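Local coordinates for quinone oxidoreductase (Thermus thermophilus, PDB 1IYZ), which binds NADPH and probably uses it to reduce quinones, as expected of a medium-chain dehydrogenase/reductase family member, at residues K128-A133 against R152-A157; G188-V193 against L205-H210; G36-D41 against P59-V64. One frame throughout, in Å; residues are numbered along the deposited sequence.

Interaction 1: residues K128-A133 against R152-A157; sequences KVLVQA and RVLAAA. With NDP (NADPH dihydro-nicotinamide-adenine-dinucleotide phosphate), chain B.
Lys-128 and Arg-152 start the two parallel strands side by side and pointing the same way, and the guanidinium NH1 of Arg-152 lies 3.4 Å from the aliphatic Lys-128 CG, meeting it obliquely. A bend at chi3 of the lysine (-72°) carries its ammonium away, to the carbonyls of Gly-189 and Trp-187, while the arginine turns to a salt bridge with Glu-172 and a cation-pi contact with Trp-187. On the other face of the sheet, Val-129 and Val-153 also run alongside each other, CG1 of the first 3.9 Å from CG2 of the second, and both lie on Ala-146 of helix 137-148. Val-131 CG2 meets Val-153 CG1 more loosely, at 4.2 Å. Back on the lysine's face, Leu-130 swings its CD2 to within 3.9 Å of Ala-156 CB, two residues further along the partner strand; Ala-156 in turn touches Val-180 of helix 180-187. The backbones are zipped by four bonds, beginning with Val-129 N to Arg-152 O (2.7 Å) and ending with Ala-156 N to Val-131 O (2.9 Å). This is the first beta-alpha-beta unit of the Rossmann fold, and its C-terminal ends reach NADPH: Ala-133 CB is 3.4 Å from O4B of the adenosine ribose, and Ala-157 CB is 3.3 Å from O1X of the 2'-phosphate. The chemistry divides by place: two like charges drawn to separate partners at the outer end, apolar packing between, and alanines where the cofactor comes close.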
# COMPACT_ATOMS: atom_id res chain seq x y z
N LYS A 128 -6.02 -17.88 10.76
CA LYS A 128 -4.78 -17.21 10.39
C LYS A 128 -4.25 -17.74 9.07
O LYS A 128 -4.06 -18.94 8.92
CB LYS A 128 -3.76 -17.44 11.50
CG LYS A 128 -4.16 -16.84 12.83
CD LYS A 128 -3.36 -17.41 13.98
CE LYS A 128 -3.76 -18.85 14.27
NZ LYS A 128 -2.95 -19.48 15.35
N VAL A 129 -3.99 -16.85 8.11
CA VAL A 129 -3.46 -17.30 6.83
C VAL A 129 -2.21 -16.55 6.41
O VAL A 129 -2.13 -15.32 6.47
CB VAL A 129 -4.51 -17.20 5.70
CG1 VAL A 129 -4.94 -15.77 5.50
CG2 VAL A 129 -3.93 -17.77 4.42
N LEU A 130 -1.21 -17.32 5.98
CA LEU A 130 0.05 -16.76 5.52
C LEU A 130 0.00 -16.61 4.00
O LEU A 130 -0.12 -17.61 3.28
CB LEU A 130 1.20 -17.71 5.89
CG LEU A 130 2.68 -17.30 5.70
CD1 LEU A 130 3.47 -18.56 5.38
CD2 LEU A 130 2.87 -16.31 4.58
N VAL A 131 0.09 -15.37 3.51
CA VAL A 131 0.09 -15.12 2.07
C VAL A 131 1.51 -14.74 1.65
O VAL A 131 2.03 -13.70 2.07
CB VAL A 131 -0.86 -13.96 1.70
CG1 VAL A 131 -0.61 -13.52 0.24
CG2 VAL A 131 -2.31 -14.40 1.87
N GLN A 132 2.13 -15.58 0.83
CA GLN A 132 3.49 -15.31 0.36
C GLN A 132 3.42 -14.43 -0.89
O GLN A 132 2.33 -14.26 -1.46
CB GLN A 132 4.22 -16.60 0.01
CG GLN A 132 4.23 -17.65 1.11
CD GLN A 132 4.92 -18.92 0.66
OE1 GLN A 132 4.67 -19.40 -0.45
NE2 GLN A 132 5.80 -19.46 1.49
N ALA A 133 4.56 -13.88 -1.31
CA ALA A 133 4.59 -13.00 -2.48
C ALA A 133 3.42 -12.04 -2.37
O ALA A 133 2.77 -11.70 -3.36
CB ALA A 133 4.48 -13.82 -3.76
N ARG A 152 -7.27 -13.63 9.49
CA ARG A 152 -6.15 -12.81 9.94
C ARG A 152 -5.05 -13.14 8.94
O ARG A 152 -4.70 -14.30 8.75
CB ARG A 152 -5.69 -13.22 11.35
CG ARG A 152 -6.80 -13.64 12.30
CD ARG A 152 -6.82 -12.80 13.55
NE ARG A 152 -5.49 -12.56 14.10
CZ ARG A 152 -4.80 -13.42 14.84
NH1 ARG A 152 -5.33 -14.60 15.12
NH2 ARG A 152 -3.59 -13.10 15.28
N VAL A 153 -4.51 -12.10 8.30
CA VAL A 153 -3.48 -12.27 7.29
C VAL A 153 -2.04 -11.91 7.68
O VAL A 153 -1.76 -10.78 8.07
CB VAL A 153 -3.81 -11.44 6.03
CG1 VAL A 153 -2.73 -11.62 4.98
CG2 VAL A 153 -5.18 -11.84 5.50
N LEU A 154 -1.15 -12.89 7.58
CA LEU A 154 0.27 -12.69 7.86
C LEU A 154 0.86 -12.63 6.45
O LEU A 154 0.85 -13.63 5.72
CB LEU A 154 0.86 -13.89 8.60
CG LEU A 154 2.18 -13.72 9.36
CD1 LEU A 154 2.84 -15.07 9.53
CD2 LEU A 154 3.11 -12.79 8.63
N ALA A 155 1.36 -11.46 6.05
CA ALA A 155 1.92 -11.29 4.72
C ALA A 155 3.43 -11.47 4.66
O ALA A 155 4.14 -11.05 5.56
CB ALA A 155 1.55 -9.92 4.16
N ALA A 156 3.90 -12.10 3.59
CA ALA A 156 5.33 -12.32 3.40
C ALA A 156 5.77 -11.98 1.97
O ALA A 156 5.05 -12.26 1.00
CB ALA A 156 5.69 -13.76 3.74
N ALA A 157 6.95 -11.39 1.87
CA ALA A 157 7.53 -11.00 0.59
C ALA A 157 9.05 -11.19 0.67
O ALA A 157 9.59 -11.42 1.76
CB ALA A 157 7.19 -9.55 0.27
PA NDP B . 2.75 -11.82 -8.87
O1A NDP B . 2.59 -10.64 -9.28
O2A NDP B . 2.54 -12.43 -7.46
O5B NDP B . 4.45 -12.29 -9.06
C5B NDP B . 5.12 -13.41 -8.52
C4B NDP B . 5.75 -13.00 -7.22
O4B NDP B . 6.13 -14.26 -6.68
C3B NDP B . 7.04 -12.18 -7.28
O3B NDP B . 6.71 -10.77 -7.39
C2B NDP B . 7.80 -12.67 -6.06
O2B NDP B . 7.49 -11.81 -4.97
C1B NDP B . 7.27 -14.15 -5.83
N9A NDP B . 8.43 -15.01 -6.10
C8A NDP B . 9.10 -15.78 -5.24
N7A NDP B . 10.13 -16.37 -5.85
C5A NDP B . 10.07 -15.93 -7.09
C6A NDP B . 10.97 -16.26 -8.10
N6A NDP B . 12.01 -17.07 -7.91
N1A NDP B . 10.74 -15.69 -9.28
C2A NDP B . 9.70 -14.85 -9.51
N3A NDP B . 8.84 -14.54 -8.54
C4A NDP B . 9.03 -15.08 -7.30
O3 NDP B . 2.28 -13.14 -9.58
PN NDP B . 1.55 -13.64 -10.88
O1N NDP B . 0.12 -13.85 -10.81
O2N NDP B . 2.47 -14.28 -11.88
O5D NDP B . 1.73 -15.06 -10.08
C5D NDP B . 3.00 -15.69 -9.66
C4D NDP B . 2.70 -17.04 -8.93
O4D NDP B . 1.28 -17.25 -8.81
C3D NDP B . 3.21 -18.22 -9.76
O3D NDP B . 3.84 -19.16 -8.89
C2D NDP B . 1.97 -18.72 -10.45
O2D NDP B . 2.14 -20.02 -11.00
C1D NDP B . 0.99 -18.60 -9.23
N1N NDP B . -0.43 -18.77 -9.68
C2N NDP B . -0.87 -20.11 -9.72
C3N NDP B . -2.24 -20.35 -10.15
C7N NDP B . -2.76 -21.75 -10.20
O7N NDP B . -3.70 -22.12 -10.95
N7N NDP B . -2.21 -22.70 -9.40
C4N NDP B . -3.04 -19.24 -10.48
C5N NDP B . -2.58 -17.94 -10.43
C6N NDP B . -1.28 -17.70 -10.02
P2B NDP B . 8.57 -11.57 -3.73
O1X NDP B . 7.79 -10.86 -2.69
O2X NDP B . 8.99 -12.92 -3.31
O3X NDP B . 9.65 -10.80 -4.36

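Interaction 2: residues G188-V193 against L205-H210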
# COMPACT_ATOMS: atom_id res chain seq x y z
N GLY A 188 1.19 -18.41 16.95
CA GLY A 188 0.74 -19.68 17.49
C GLY A 188 0.46 -20.68 16.39
O GLY A 188 -0.36 -21.59 16.56
N GLY A 189 1.13 -20.52 15.26
CA GLY A 189 0.92 -21.43 14.15
C GLY A 189 -0.09 -20.90 13.16
O GLY A 189 -0.96 -20.09 13.50
N LEU A 190 0.02 -21.35 11.92
CA LEU A 190 -0.88 -20.91 10.88
C LEU A 190 -1.94 -21.94 10.54
O LEU A 190 -1.66 -23.14 10.50
CB LEU A 190 -0.07 -20.55 9.64
CG LEU A 190 0.82 -19.33 9.90
CD1 LEU A 190 1.98 -19.31 8.94
CD2 LEU A 190 -0.03 -18.08 9.77
N ASP A 191 -3.16 -21.48 10.32
CA ASP A 191 -4.25 -22.38 9.96
C ASP A 191 -4.21 -22.64 8.46
O ASP A 191 -4.60 -23.71 8.00
CB ASP A 191 -5.60 -21.77 10.35
CG ASP A 191 -5.74 -21.55 11.84
OD1 ASP A 191 -5.63 -22.54 12.61
OD2 ASP A 191 -5.96 -20.39 12.26
N LEU A 192 -3.71 -21.65 7.72
CA LEU A 192 -3.63 -21.73 6.26
C LEU A 192 -2.36 -21.13 5.66
O LEU A 192 -1.82 -20.14 6.16
CB LEU A 192 -4.83 -21.02 5.64
CG LEU A 192 -6.18 -21.70 5.82
CD1 LEU A 192 -7.30 -20.67 5.78
CD2 LEU A 192 -6.34 -22.76 4.74
N VAL A 193 -1.90 -21.74 4.58
CA VAL A 193 -0.73 -21.24 3.89
C VAL A 193 -0.92 -21.34 2.39
O VAL A 193 -1.16 -22.42 1.85
CB VAL A 193 0.54 -22.01 4.28
CG1 VAL A 193 1.67 -21.65 3.33
CG2 VAL A 193 0.94 -21.68 5.70
N LEU A 205 5.12 -26.43 6.17
CA LEU A 205 4.29 -27.33 6.97
C LEU A 205 4.64 -27.21 8.46
O LEU A 205 3.81 -27.49 9.32
CB LEU A 205 4.47 -28.77 6.51
CG LEU A 205 4.02 -29.05 5.07
CD1 LEU A 205 4.33 -30.49 4.73
CD2 LEU A 205 2.53 -28.77 4.93
N GLY A 206 5.87 -26.81 8.75
CA GLY A 206 6.30 -26.65 10.12
C GLY A 206 5.68 -25.43 10.77
O GLY A 206 5.74 -25.28 11.99
N LEU A 207 5.09 -24.56 9.96
CA LEU A 207 4.46 -23.34 10.46
C LEU A 207 2.98 -23.58 10.73
O LEU A 207 2.30 -22.74 11.32
CB LEU A 207 4.57 -22.21 9.43
CG LEU A 207 5.95 -21.81 8.90
CD1 LEU A 207 5.76 -20.75 7.82
CD2 LEU A 207 6.82 -21.28 10.02
N LEU A 208 2.49 -24.72 10.29
CA LEU A 208 1.09 -25.03 10.47
C LEU A 208 0.70 -25.49 11.87
O LEU A 208 1.41 -26.26 12.52
CB LEU A 208 0.64 -26.08 9.46
CG LEU A 208 0.44 -25.62 8.02
CD1 LEU A 208 -0.14 -26.78 7.21
CD2 LEU A 208 -0.50 -24.42 7.98
N ALA A 209 -0.45 -24.98 12.32
CA ALA A 209 -1.01 -25.35 13.62
C ALA A 209 -1.82 -26.62 13.36
O ALA A 209 -1.94 -27.07 12.21
CB ALA A 209 -1.91 -24.24 14.13
N HIS A 210 -2.39 -27.20 14.41
CA HIS A 210 -3.19 -28.41 14.26
C HIS A 210 -4.33 -28.20 13.25
O HIS A 210 -5.02 -27.18 13.26
CB HIS A 210 -3.76 -28.82 15.63
O HOH W 1 -6.09 -25.01 11.59
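Leu-190 and Leu-207 join beside the short strand 208-209, along strand 190-195, the fourth of the Rossmann sheet. Leu-190 N donates to Leu-207 O (2.7 Å, in the carbonyl plane), and Leu-190 O receives Ala-209 N at 2.9 Å from above its own carbonyl plane, so both polar backbone atoms of Leu-190 are spent on this one neighbour. The tight part lies on the inner side. Leu-190 and Leu-207 run side by side, with CD1 of the former 3.9 Å from CB of the latter, and Leu-130 of strand 128-131 touches both. Deeper in, Leu-208 reaches back past the Leu-190 carbonyl to set CD2 3.8 Å from Val-193 CG2. Gly-189 fits because it lacks a CB, which would collide with the methyl of Ala-209; its positive phi (95°) also calls for glycine. Toward solvent the contact thins. Gly-188, closing helix 180-187 in a Schellman motif, brings only its carbonyl within 3.9 Å of Ala-209 CB, and the imidazole of His-210 is not modelled. The carboxylate of Asp-191 is divided: OD2 accepts the backbone N-H of Lys-128, while a water donates to OD1 (2.7 Å) and also to the His-210 O (2.9 Å).

Interaction 3: residues G36-D41 against P59-V64. With NDP (NADPH dihydro-nicotinamide-adenine-dinucleotide phosphate), chain B.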
# COMPACT_ATOMS: atom_id res chain seq x y z
N GLY A 36 -4.06 -8.64 -18.88
CA GLY A 36 -3.28 -8.79 -17.67
C GLY A 36 -2.35 -9.97 -17.88
O GLY A 36 -2.79 -11.00 -18.38
N LEU A 37 -1.08 -9.82 -17.53
CA LEU A 37 -0.14 -10.92 -17.70
C LEU A 37 -0.04 -11.76 -16.42
O LEU A 37 -0.15 -11.24 -15.32
CB LEU A 37 1.25 -10.41 -18.09
CG LEU A 37 1.35 -9.63 -19.41
CD1 LEU A 37 2.81 -9.41 -19.73
CD2 LEU A 37 0.67 -10.39 -20.54
N ASN A 38 0.16 -13.06 -16.60
CA ASN A 38 0.25 -13.99 -15.49
C ASN A 38 1.53 -14.78 -15.58
O ASN A 38 2.15 -14.86 -16.64
CB ASN A 38 -0.93 -14.96 -15.54
CG ASN A 38 -2.27 -14.27 -15.39
OD1 ASN A 38 -2.61 -13.77 -14.31
ND2 ASN A 38 -3.03 -14.22 -16.49
N PHE A 39 1.94 -15.39 -14.47
CA PHE A 39 3.16 -16.18 -14.46
C PHE A 39 2.93 -17.39 -15.36
O PHE A 39 3.86 -17.92 -15.95
CB PHE A 39 3.47 -16.65 -13.05
CG PHE A 39 4.92 -16.94 -12.83
CD1 PHE A 39 5.41 -18.24 -12.95
CD2 PHE A 39 5.80 -15.91 -12.54
CE1 PHE A 39 6.76 -18.51 -12.79
CE2 PHE A 39 7.16 -16.16 -12.37
CZ PHE A 39 7.64 -17.47 -12.50
N ALA A 40 1.68 -17.80 -15.47
CA ALA A 40 1.31 -18.93 -16.31
C ALA A 40 1.68 -18.65 -17.77
O ALA A 40 2.07 -19.56 -18.49
CB ALA A 40 -0.19 -19.21 -16.18
N ASP A 41 1.54 -17.39 -18.19
CA ASP A 41 1.85 -17.00 -19.56
C ASP A 41 3.34 -17.22 -19.80
O ASP A 41 3.76 -17.67 -20.88
CB ASP A 41 1.50 -15.51 -19.79
CG ASP A 41 -0.01 -15.25 -19.74
OD1 ASP A 41 -0.78 -15.93 -20.48
OD2 ASP A 41 -0.44 -14.36 -18.96
N PRO A 59 -0.18 -15.19 -27.05
CA PRO A 59 -0.13 -15.17 -25.59
C PRO A 59 -1.24 -14.28 -25.06
O PRO A 59 -1.83 -13.50 -25.82
CB PRO A 59 1.25 -14.59 -25.30
CG PRO A 59 2.04 -14.96 -26.51
CD PRO A 59 1.08 -14.69 -27.62
N GLY A 60 -1.53 -14.39 -23.77
CA GLY A 60 -2.59 -13.57 -23.19
C GLY A 60 -3.85 -14.37 -22.96
O GLY A 60 -4.48 -14.84 -23.91
N MET A 61 -4.23 -14.51 -21.69
CA MET A 61 -5.41 -15.29 -21.33
C MET A 61 -6.42 -14.46 -20.55
O MET A 61 -7.57 -14.87 -20.38
CB MET A 61 -4.99 -16.49 -20.48
CG MET A 61 -3.90 -17.32 -21.11
SD MET A 61 -3.27 -18.60 -20.01
CE MET A 61 -2.59 -17.59 -18.66
N GLU A 62 -5.99 -13.29 -20.08
CA GLU A 62 -6.83 -12.40 -19.30
C GLU A 62 -7.08 -11.08 -20.05
O GLU A 62 -6.25 -10.16 -20.03
CB GLU A 62 -6.13 -12.16 -17.95
CG GLU A 62 -6.90 -11.38 -16.89
CD GLU A 62 -6.31 -11.59 -15.49
OE1 GLU A 62 -5.08 -11.80 -15.39
OE2 GLU A 62 -7.08 -11.54 -14.50
N VAL A 63 -8.22 -10.99 -20.73
CA VAL A 63 -8.55 -9.80 -21.50
C VAL A 63 -9.68 -8.96 -20.95
O VAL A 63 -10.51 -9.42 -20.18
CB VAL A 63 -8.94 -10.12 -22.98
CG1 VAL A 63 -7.70 -10.43 -23.78
CG2 VAL A 63 -9.90 -11.28 -23.02
N VAL A 64 -9.69 -7.71 -21.39
CA VAL A 64 -10.69 -6.72 -21.04
C VAL A 64 -10.92 -5.92 -22.32
O VAL A 64 -9.99 -5.37 -22.91
CB VAL A 64 -10.17 -5.78 -19.93
CG1 VAL A 64 -11.20 -4.72 -19.64
CG2 VAL A 64 -9.85 -6.57 -18.68
PA NDP B . 2.75 -11.82 -8.87
O1A NDP B . 2.59 -10.64 -9.28
O2A NDP B . 2.54 -12.43 -7.46
O5B NDP B . 4.45 -12.29 -9.06
C5B NDP B . 5.12 -13.41 -8.52
C4B NDP B . 5.75 -13.00 -7.22
O4B NDP B . 6.13 -14.26 -6.68
C3B NDP B . 7.04 -12.18 -7.28
O3B NDP B . 6.71 -10.77 -7.39
C2B NDP B . 7.80 -12.67 -6.06
O2B NDP B . 7.49 -11.81 -4.97
C1B NDP B . 7.27 -14.15 -5.83
N9A NDP B . 8.43 -15.01 -6.10
C8A NDP B . 9.10 -15.78 -5.24
N7A NDP B . 10.13 -16.37 -5.85
C5A NDP B . 10.07 -15.93 -7.09
C6A NDP B . 10.97 -16.26 -8.10
N6A NDP B . 12.01 -17.07 -7.91
N1A NDP B . 10.74 -15.69 -9.28
C2A NDP B . 9.70 -14.85 -9.51
N3A NDP B . 8.84 -14.54 -8.54
C4A NDP B . 9.03 -15.08 -7.30
O3 NDP B . 2.28 -13.14 -9.58
PN NDP B . 1.55 -13.64 -10.88
O1N NDP B . 0.12 -13.85 -10.81
O2N NDP B . 2.47 -14.28 -11.88
O5D NDP B . 1.73 -15.06 -10.08
C5D NDP B . 3.00 -15.69 -9.66
C4D NDP B . 2.70 -17.04 -8.93
O4D NDP B . 1.28 -17.25 -8.81
C3D NDP B . 3.21 -18.22 -9.76
O3D NDP B . 3.84 -19.16 -8.89
C2D NDP B . 1.97 -18.72 -10.45
O2D NDP B . 2.14 -20.02 -11.00
C1D NDP B . 0.99 -18.60 -9.23
N1N NDP B . -0.43 -18.77 -9.68
C2N NDP B . -0.87 -20.11 -9.72
C3N NDP B . -2.24 -20.35 -10.15
C7N NDP B . -2.76 -21.75 -10.20
O7N NDP B . -3.70 -22.12 -10.95
N7N NDP B . -2.21 -22.70 -9.40
C4N NDP B . -3.04 -19.24 -10.48
C5N NDP B . -2.58 -17.94 -10.43
C6N NDP B . -1.28 -17.70 -10.02
P2B NDP B . 8.57 -11.57 -3.73
O1X NDP B . 7.79 -10.86 -2.69
O2X NDP B . 8.99 -12.92 -3.31
O3X NDP B . 9.65 -10.80 -4.36
O HOH W 2 -2.87 -13.43 -19.57
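Met-61 and Asp-41 approach from opposite directions, the thioether folded at chi3 (-62°) so that its methyl CE lies beside the carboxylate and 3.8 Å from Ala-40 CB. The polar side of the contact gathers on one water. It donates to Gly-36 O and to Asp-41 OD2, at 2.7 Å each, and accepts Met-61 N at 2.7 Å, with a weak further bond from Asn-38 ND2; three well-placed partners thus tie the two segments where no direct bond joins Asp-41 to Met-61. Asp-41 OD2 has a second donor, Asn-38 N, 2.8 Å away on the anti side of the carboxylate. With CG opposite the carbonyl carbon (chi1 -67°), the carboxylate turns back over the first turn of helix 39-46, supplying the N3 half of a capping box, although the Asn-38 side chain does not return the bond. With an alanine here, the Asn-38 N-H and the water would probably lose their shared acceptor, leaving the helix start less firmly set. Further along, Gly-36 N donates to Glu-62 O (2.9 Å), and Asn-38 ND2 reaches Glu-62 OE1 only weakly, at 3.4 Å. What positions this pair is Lys-297, whose ammonium bonds both Asn-38 OD1 and Glu-62 OE1, while Glu-62 OE2 takes the N-H of Val-109 in helix 108-120. Phe-39, the first helical residue, binds NADPH. The whole belongs to the GroES-like domain of medium-chain dehydrogenases, where strand 27-36 leads into a short helix bordering the cofactor cleft.

How the interactions relate
Interactions 1 and 2 belong to one Rossmann sheet: strands 128-131 and 190-195 are neighbours, Leu-130 N reaches Leu-192 O at 2.9 Å, and the centres lie 11 Å apart. Interaction 3 sits in the other domain, its centre about 24 Å from that of interaction 1, yet both touch NADPH, one at its adenosine side and the other through Phe-39. Interactions 1 and 3 are buried, whereas interaction 2 is only partly so and lies farthest from the chain centre. Their chemistry follows: regular parallel strand bonds in interaction 1, two backbone bonds with a peripheral water in interaction 2, and in interaction 3 buried carboxylates held by water, backbone N-H groups and a lysine.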